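Local coordinates for protein cytolethal distending toxin subunit B (Escherichia coli, PDB 2F1N) that nicks DNA as the DNase I-like endonuclease subunit of a tripartite toxin, very probably damaging the DNA of intoxicated cells and so inducing G2/M arrest, at residues A[171-174]-A[175-178]. Numbering follows the deposited sequence.
Sequences RDPV and HQAL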
# COMPACT_ATOMS: atom_id res chain seq x y z
N ARG A 171 21.58 9.37 -0.28
CA ARG A 171 22.86 9.83 0.25
C ARG A 171 23.13 9.37 1.69
O ARG A 171 24.29 9.15 2.05
CB ARG A 171 22.94 11.36 0.12
CG ARG A 171 23.24 11.80 -1.31
CD ARG A 171 23.30 13.32 -1.54
NE ARG A 171 23.31 13.66 -2.97
CZ ARG A 171 24.06 13.06 -3.90
NH1 ARG A 171 24.89 12.07 -3.58
NH2 ARG A 171 23.98 13.45 -5.17
N ASP A 172 22.07 9.26 2.50
CA ASP A 172 22.15 8.85 3.93
C ASP A 172 22.20 7.35 4.05
O ASP A 172 21.26 6.69 3.63
CB ASP A 172 20.82 9.30 4.63
CG ASP A 172 20.72 8.83 6.07
OD1 ASP A 172 21.76 8.50 6.71
OD2 ASP A 172 19.61 8.75 6.68
N PRO A 173 23.23 6.77 4.66
CA PRO A 173 23.32 5.32 4.79
C PRO A 173 22.16 4.69 5.58
O PRO A 173 21.74 3.58 5.29
CB PRO A 173 24.67 5.12 5.53
CG PRO A 173 25.44 6.37 5.17
CD PRO A 173 24.43 7.44 5.20
N VAL A 174 21.60 5.42 6.54
CA VAL A 174 20.45 4.90 7.28
C VAL A 174 19.20 4.81 6.36
O VAL A 174 18.47 3.82 6.42
CB VAL A 174 20.13 5.76 8.53
CG1 VAL A 174 18.79 5.33 9.17
CG2 VAL A 174 21.32 5.65 9.58
N HIS A 175 19.04 5.77 5.45
CA HIS A 175 17.97 5.62 4.45
C HIS A 175 18.24 4.50 3.44
O HIS A 175 17.30 3.84 2.95
CB HIS A 175 17.74 6.93 3.69
CG HIS A 175 16.85 7.88 4.42
ND1 HIS A 175 17.25 8.54 5.56
CD2 HIS A 175 15.60 8.33 4.14
CE1 HIS A 175 16.27 9.31 5.99
NE2 HIS A 175 15.25 9.19 5.16
N GLN A 176 19.50 4.28 3.09
CA GLN A 176 19.80 3.21 2.14
C GLN A 176 19.36 1.86 2.69
O GLN A 176 18.98 0.98 1.93
CB GLN A 176 21.31 3.14 1.77
CG GLN A 176 21.86 4.34 0.98
CD GLN A 176 23.40 4.41 1.04
OE1 GLN A 176 24.05 3.37 1.01
NE2 GLN A 176 23.96 5.62 1.12
N ALA A 177 19.40 1.69 4.01
CA ALA A 177 19.13 0.42 4.65
C ALA A 177 17.77 0.29 5.29
O ALA A 177 17.56 -0.60 6.11
CB ALA A 177 20.29 0.08 5.73
N LEU A 178 16.83 1.16 4.93
CA LEU A 178 15.47 1.03 5.45
C LEU A 178 14.84 -0.28 4.96
O LEU A 178 15.13 -0.78 3.84
CB LEU A 178 14.63 2.23 4.98
CG LEU A 178 15.00 3.63 5.54
CD1 LEU A 178 14.19 4.76 4.78
CD2 LEU A 178 14.77 3.74 7.09
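The imidazole of His175 is met at its edge by the carboxylate of Asp172, whose OD2 lies close to the ring plane. The two flat groups are turned 54° apart, and neither stacks on the other. From His175 ND1 to Asp172 OD2 the distance is 2.6 Å and the N-H...O angle 163°, a short, nearly straight hydrogen bond that uses the anti side of OD2. Asp172 is also the N-cap of the short helix 173-176. With CG anti to the backbone N (chi1 175°), its carboxylate folds forward over the first turn: Asp172 OD1 accepts a weak bond from Val174 N at 3.1 Å, and Asp172 OD2 a second weak one from His175 N at 3.3 Å. The firmer backbone link runs from Gln176 N to Asp172 O, 3.0 Å, while Ala177 N divides its weak bonding between Pro173 O and Val174 O, as the chain leaves the helix. The extended side chain of Gln176 lies along Pro173, its NE2 3.7 Å from Pro173 CA, and bonds weakly to Ser170 O. Glu119 takes the far nitrogen, NE2, of His175, tying the cap to the start of strand 119-123. With both ring nitrogens bonded to carboxylates, the imidazole is fixed in rotation and probably favours the protonated form, whose positive charge would in turn favour the ionised form of the Asp172 carboxylate.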